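Local coordinates for protein tumor necrosis factor ligand superfamily member 13 (Mus musculus, PDB 1U5X) that acts as a homotrimeric cytokine of the tumor necrosis factor family that binds the receptors TACI and BCMA and takes part in regulating tumor cell growth, at residues Val11-Thr16 and Met27-Leu32; Gly42-Val47 and Ile114-Ile119. All blocks are in the same frame, centred on the assembly; numbering follows the deposited sequence.

Contact 1: Val11-Thr16 and Met27-Leu32; sequences VPVNIT and MWQPVL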
loop_
_atom_site.group_PDB
_atom_site.type_symbol
_atom_site.label_atom_id
_atom_site.label_comp_id
_atom_site.label_asym_id
_atom_site.label_seq_id
_atom_site.Cartn_x
_atom_site.Cartn_y
_atom_site.Cartn_z
ATOM N N VAL A 11 -3.338 -8.049 -14.162
ATOM C CA VAL A 11 -1.920 -8.375 -14.221
ATOM C C VAL A 11 -1.410 -8.211 -15.649
ATOM O O VAL A 11 -2.206 -8.061 -16.582
ATOM C CB VAL A 11 -1.667 -9.807 -13.705
ATOM C CG1 VAL A 11 -2.148 -9.926 -12.255
ATOM C CG2 VAL A 11 -2.320 -10.832 -14.589
ATOM N N PRO A 12 -0.094 -8.200 -15.859
ATOM C CA PRO A 12 0.419 -7.977 -17.210
ATOM C C PRO A 12 0.188 -9.125 -18.202
ATOM O O PRO A 12 0.208 -10.313 -17.858
ATOM C CB PRO A 12 1.920 -7.783 -16.998
ATOM C CG PRO A 12 2.078 -7.431 -15.519
ATOM C CD PRO A 12 1.002 -8.287 -14.883
ATOM N N VAL A 13 0.009 -8.735 -19.452
ATOM C CA VAL A 13 0.088 -9.668 -20.572
ATOM C C VAL A 13 1.412 -9.448 -21.322
ATOM O O VAL A 13 2.059 -10.395 -21.763
ATOM C CB VAL A 13 -1.130 -9.566 -21.529
ATOM C CG1 VAL A 13 -2.401 -9.603 -20.799
ATOM C CG2 VAL A 13 -1.093 -8.356 -22.407
ATOM N N ASN A 14 1.787 -8.184 -21.483
ATOM C CA ASN A 14 3.079 -7.800 -22.050
ATOM C C ASN A 14 3.358 -6.325 -21.775
ATOM O O ASN A 14 2.481 -5.565 -21.365
ATOM C CB ASN A 14 3.208 -8.116 -23.555
ATOM C CG ASN A 14 2.415 -7.174 -24.433
ATOM O OD1 ASN A 14 1.211 -7.073 -24.301
ATOM N ND2 ASN A 14 3.093 -6.510 -25.369
ATOM N N ILE A 15 4.595 -5.938 -22.003
ATOM C CA ILE A 15 5.055 -4.594 -21.736
ATOM C C ILE A 15 5.360 -3.927 -23.077
ATOM O O ILE A 15 6.167 -4.451 -23.845
ATOM C CB ILE A 15 6.303 -4.708 -20.844
ATOM C CG1 ILE A 15 5.884 -5.176 -19.441
ATOM C CG2 ILE A 15 7.055 -3.392 -20.772
ATOM C CD1 ILE A 15 6.885 -6.062 -18.803
ATOM N N THR A 16 4.682 -2.811 -23.372
ATOM C CA THR A 16 4.917 -2.046 -24.603
ATOM C C THR A 16 5.690 -0.768 -24.322
ATOM O O THR A 16 5.361 -0.028 -23.408
ATOM C CB THR A 16 3.587 -1.686 -25.336
ATOM O OG1 THR A 16 2.761 -0.850 -24.518
ATOM C CG2 THR A 16 2.737 -2.922 -25.597
ATOM N N MET A 27 0.145 -3.822 -21.055
ATOM C CA MET A 27 -1.113 -4.396 -21.509
ATOM C C MET A 27 -1.659 -5.265 -20.368
ATOM O O MET A 27 -0.958 -6.149 -19.893
ATOM C CB MET A 27 -0.867 -5.214 -22.763
ATOM C CG MET A 27 -0.322 -4.398 -23.901
ATOM S SD MET A 27 -1.587 -3.349 -24.550
ATOM C CE MET A 27 -2.314 -4.418 -25.819
ATOM N N TRP A 28 -2.888 -5.001 -19.933
ATOM C CA TRP A 28 -3.480 -5.634 -18.736
ATOM C C TRP A 28 -4.510 -6.716 -19.106
ATOM O O TRP A 28 -5.181 -6.623 -20.151
ATOM C CB TRP A 28 -4.163 -4.589 -17.857
ATOM C CG TRP A 28 -3.248 -3.524 -17.313
ATOM C CD1 TRP A 28 -3.127 -2.245 -17.769
ATOM C CD2 TRP A 28 -2.296 -3.662 -16.252
ATOM N NE1 TRP A 28 -2.175 -1.572 -17.044
ATOM C CE2 TRP A 28 -1.632 -2.419 -16.120
ATOM C CE3 TRP A 28 -1.910 -4.721 -15.414
ATOM C CZ2 TRP A 28 -0.629 -2.198 -15.181
ATOM C CZ3 TRP A 28 -0.907 -4.492 -14.470
ATOM C CH2 TRP A 28 -0.284 -3.239 -14.364
ATOM N N GLN A 29 -4.609 -7.749 -18.266
ATOM C CA GLN A 29 -5.619 -8.789 -18.392
ATOM C C GLN A 29 -6.244 -8.995 -17.001
ATOM O O GLN A 29 -5.529 -8.987 -15.983
ATOM C CB GLN A 29 -5.032 -10.117 -18.897
ATOM C CG GLN A 29 -3.865 -10.668 -18.055
ATOM C CD GLN A 29 -3.323 -11.986 -18.553
ATOM O OE1 GLN A 29 -4.053 -12.763 -19.157
ATOM N NE2 GLN A 29 -2.034 -12.239 -18.318
ATOM N N PRO A 30 -7.558 -9.134 -16.925
ATOM C CA PRO A 30 -8.204 -9.419 -15.635
ATOM C C PRO A 30 -7.972 -10.826 -15.142
ATOM O O PRO A 30 -8.082 -11.788 -15.916
ATOM C CB PRO A 30 -9.687 -9.199 -15.921
ATOM C CG PRO A 30 -9.815 -9.420 -17.368
ATOM C CD PRO A 30 -8.546 -8.981 -18.003
ATOM N N VAL A 31 -7.662 -10.948 -13.848
ATOM C CA VAL A 31 -7.674 -12.261 -13.200
ATOM C C VAL A 31 -8.764 -12.410 -12.119
ATOM O O VAL A 31 -9.065 -13.521 -11.703
ATOM C CB VAL A 31 -6.274 -12.647 -12.654
ATOM C CG1 VAL A 31 -5.263 -12.775 -13.797
ATOM C CG2 VAL A 31 -5.796 -11.697 -11.634
ATOM N N LEU A 32 -9.338 -11.291 -11.680
ATOM C CA LEU A 32 -10.456 -11.280 -10.735
ATOM C C LEU A 32 -11.391 -10.147 -11.072
ATOM O O LEU A 32 -10.969 -9.006 -11.192
ATOM C CB LEU A 32 -9.969 -11.075 -9.291
ATOM C CG LEU A 32 -11.055 -11.024 -8.213
ATOM C CD1 LEU A 32 -11.888 -12.270 -8.163
ATOM C CD2 LEU A 32 -10.440 -10.755 -6.845
#

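Contact 2: Gly42-Val47 and Ile114-Ile119; sequences GDIVRV and IITVKI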
loop_
_atom_site.group_PDB
_atom_site.type_symbol
_atom_site.label_atom_id
_atom_site.label_comp_id
_atom_site.label_asym_id
_atom_site.label_seq_id
_atom_site.Cartn_x
_atom_site.Cartn_y
_atom_site.Cartn_z
ATOM N N GLY A 42 -6.728 -3.346 -23.049
ATOM C CA GLY A 42 -5.328 -3.325 -23.441
ATOM C C GLY A 42 -4.486 -2.597 -22.417
ATOM O O GLY A 42 -4.300 -3.092 -21.315
ATOM N N ASP A 43 -3.995 -1.410 -22.755
ATOM C CA ASP A 43 -3.120 -0.692 -21.801
ATOM C C ASP A 43 -3.833 0.345 -20.920
ATOM O O ASP A 43 -3.193 0.961 -20.085
ATOM C CB ASP A 43 -1.859 -0.099 -22.476
ATOM C CG ASP A 43 -2.151 1.030 -23.429
ATOM O OD1 ASP A 43 -3.299 1.514 -23.512
ATOM O OD2 ASP A 43 -1.259 1.490 -24.171
ATOM N N ILE A 44 -5.153 0.486 -21.076
ATOM C CA ILE A 44 -5.964 1.367 -20.228
ATOM C C ILE A 44 -7.132 0.630 -19.616
ATOM O O ILE A 44 -7.439 -0.487 -19.990
ATOM C CB ILE A 44 -6.498 2.572 -21.031
ATOM C CG1 ILE A 44 -7.327 2.086 -22.208
ATOM C CG2 ILE A 44 -5.363 3.432 -21.500
ATOM C CD1 ILE A 44 -8.555 2.899 -22.516
ATOM N N VAL A 45 -7.764 1.271 -18.647
ATOM C CA VAL A 45 -8.972 0.758 -18.002
ATOM C C VAL A 45 -10.079 1.803 -18.171
ATOM O O VAL A 45 -9.880 2.983 -17.908
ATOM C CB VAL A 45 -8.763 0.426 -16.514
ATOM C CG1 VAL A 45 -10.023 -0.179 -15.960
ATOM C CG2 VAL A 45 -7.595 -0.519 -16.326
ATOM N N ARG A 46 -11.225 1.376 -18.679
ATOM C CA ARG A 46 -12.350 2.270 -18.855
ATOM C C ARG A 46 -13.229 2.182 -17.627
ATOM O O ARG A 46 -13.435 1.102 -17.075
ATOM C CB ARG A 46 -13.134 1.909 -20.098
ATOM C CG ARG A 46 -12.266 2.076 -21.362
ATOM C CD ARG A 46 -12.793 2.908 -22.427
ATOM N NE ARG A 46 -13.358 4.211 -22.074
ATOM C CZ ARG A 46 -14.023 4.954 -22.965
ATOM N NH1 ARG A 46 -14.144 4.513 -24.203
ATOM N NH2 ARG A 46 -14.544 6.143 -22.651
ATOM N N VAL A 47 -13.768 3.325 -17.211
ATOM C CA VAL A 47 -14.706 3.377 -16.094
ATOM C C VAL A 47 -16.078 3.620 -16.671
ATOM O O VAL A 47 -16.302 4.608 -17.365
ATOM C CB VAL A 47 -14.358 4.518 -15.113
ATOM C CG1 VAL A 47 -15.398 4.614 -13.998
ATOM C CG2 VAL A 47 -12.985 4.329 -14.521
ATOM N N ILE A 114 -10.944 7.298 -18.502
ATOM C CA ILE A 114 -9.892 6.351 -18.888
ATOM C C ILE A 114 -8.769 6.414 -17.837
ATOM O O ILE A 114 -8.266 7.491 -17.566
ATOM C CB ILE A 114 -9.334 6.720 -20.272
ATOM C CG1 ILE A 114 -10.412 6.602 -21.351
ATOM C CG2 ILE A 114 -8.183 5.793 -20.644
ATOM C CD1 ILE A 114 -9.994 7.215 -22.664
ATOM N N ILE A 115 -8.422 5.280 -17.230
ATOM C CA ILE A 115 -7.320 5.166 -16.285
ATOM C C ILE A 115 -6.061 4.651 -16.988
ATOM O O ILE A 115 -6.120 3.643 -17.692
ATOM C CB ILE A 115 -7.714 4.213 -15.124
ATOM C CG1 ILE A 115 -9.074 4.605 -14.533
ATOM C CG2 ILE A 115 -6.608 4.162 -14.034
ATOM C CD1 ILE A 115 -9.162 6.023 -14.049
ATOM N N THR A 116 -4.942 5.360 -16.810
ATOM C CA THR A 116 -3.662 5.020 -17.419
ATOM C C THR A 116 -2.630 4.716 -16.344
ATOM O O THR A 116 -2.665 5.327 -15.268
ATOM C CB THR A 116 -3.124 6.154 -18.296
ATOM O OG1 THR A 116 -3.114 7.406 -17.578
ATOM C CG2 THR A 116 -4.002 6.428 -19.518
ATOM N N VAL A 117 -1.741 3.766 -16.616
ATOM C CA VAL A 117 -0.562 3.527 -15.757
ATOM C C VAL A 117 0.645 3.640 -16.665
ATOM O O VAL A 117 0.793 2.844 -17.595
ATOM C CB VAL A 117 -0.618 2.148 -15.046
ATOM C CG1 VAL A 117 0.600 1.937 -14.155
ATOM C CG2 VAL A 117 -1.853 2.023 -14.208
ATOM N N LYS A 118 1.459 4.680 -16.466
ATOM C CA LYS A 118 2.603 4.951 -17.342
ATOM C C LYS A 118 3.890 4.996 -16.536
ATOM O O LYS A 118 3.910 5.518 -15.403
ATOM C CB LYS A 118 2.427 6.287 -18.103
ATOM C CG LYS A 118 1.234 6.294 -19.045
ATOM C CD LYS A 118 1.084 7.631 -19.798
ATOM C CE LYS A 118 0.246 7.461 -21.045
ATOM N NZ LYS A 118 0.116 8.723 -21.802
ATOM N N ILE A 119 4.940 4.422 -17.117
ATOM C CA ILE A 119 6.302 4.541 -16.620
ATOM C C ILE A 119 7.091 5.447 -17.571
ATOM O O ILE A 119 7.265 5.109 -18.735
ATOM C CB ILE A 119 6.954 3.133 -16.504
ATOM C CG1 ILE A 119 6.266 2.292 -15.432
ATOM C CG2 ILE A 119 8.429 3.276 -16.121
ATOM C CD1 ILE A 119 4.942 1.646 -15.781
HETATM O O HOH W 1 -2.026 3.356 -19.505
HETATM O O HOH W 2 -0.629 0.572 -18.488
#

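Contact 1: Val11-Thr16 and Met27-Leu32
Val-11 meets Gln-29 through a reciprocal pair of backbone hydrogen bonds, from Val-11 N to Gln-29 O at 3.0 Å and from Gln-29 N back to Val-11 O. The side chain of Val-11 lies on the same face as that of Gln-29. Its CG2 branch touches Val-31 CG1 at 3.6 Å, the two valines crossing at about a right angle, and also rests against CG of Gln-29. Val-31 and Leu-32 both hydrogen-bond through the backbone to His-9, a classic beta bulge.

Pro-12 and Trp-28 form the next, non-hydrogen-bonded pair, with side chains that diverge. The indole nevertheless reaches back: its CE3 lies 3.5 Å from the carbonyl carbon of Val-11, and Val-11 CA sits in the ring plane at the edge. Pro-12 O accepts a bond from Gln-29 NE2 (3.0 Å), bent to 146° at the hydrogen and arriving well above the carbonyl plane.

Strands 7-16 and 24-34 make up a beta hairpin of the TNF homology domain, a jelly roll, and 11-16 and 27-32 run antiparallel within it. At Val-13 the first strand turns a corner, yet Val-13 N still donates to Met-27 O at 2.8 Å. Methyl CG1 of Val-13 lies against CB and CG of Gln-29, whose CG lies between its own backbone N and carbonyl carbon (chi1 55°) while the rest of the chain extends to carry the amide over to Pro-12.

Beyond the corner, Asn-14 O takes the N-H of Met-27 at 2.9 Å, and the two side chains lie alongside each other, pointing the same way. Thr-16 CG2 then approaches Met-27 CG at 3.8 Å, its side chain crossing that of Met-27 nearly perpendicularly.

Contact 2: Gly42-Val47 and Ile114-Ile119
With chi1 at 58°, Ile-44 carries CG1 between its backbone N and carbonyl carbon and CG2 beside the N, while Ile-114 has CG2 opposite its own backbone N. CG2 of Ile-114 thereby meets the Ile-44 side chain, which crosses that of Ile-114 obliquely, 3.5 Å from CD1 of Ile-44, a tight methyl contact. These residues belong to neighbouring antiparallel strands of the TNF jelly roll, 44-47 and 114-119, whose axes approach to 4.6 Å and run 157° apart.

Val-45 and Ile-115 form the hydrogen-bonded pair. Val-45 N donates to Ile-115 O, and Ile-115 N returns an almost straight bond to Val-45 O (2.8 Å, 177° at the hydrogen); both donors lie in the plane of the carbonyl they meet. The two side chains share the opposite face from Ile-44 and Ile-114, and there Val-47 CG2 adds a contact with Ile-115 CG1 at 3.9 Å. Val-45 and Ile-115 both pack on Phe-137 of strand 134-139, so this face looks into the interior of the domain.

On the face of Ile-44, CG2 of that residue also touches Thr-116 CG2 at 3.8 Å. Arg-46 bends at its second and third torsions and lays NE obliquely against Ile-114 CG1. NE is buried without a polar partner, whereas NH2 is bonded to Gly-112 O.

Toward Asp-43, just before strand 44-47, the two segments part and water fills in for direct bonds. One water is hydrogen-bonded to Asp-43 O at 2.7 Å and accepts from Val-117 N; a second links Asp-43 O to Val-117 O, which it reaches at 2.8 Å.

How the contacts relate
From the N terminus, strand 7-16 passes first through 11-16, and the chain then returns antiparallel along 27-32, so that contact 1 closes a short hairpin loop. Strand 38-41 follows before 42-47 opens contact 2, which does not close until 67 residues later, at 114-119, spanning strands 51-61, 71-75, 80-85 and 99-109. The two contacts are in series, neither nested nor crossed. They touch where Trp-28 N probably hydrogen-bonds to Gly-42 O, 2.7 Å away, and where Met-27 SD packs on Asp-43 N. Strand 24-34 also neighbours 114-119, so the N-terminal hairpin and the strand from late in the chain share one sheet.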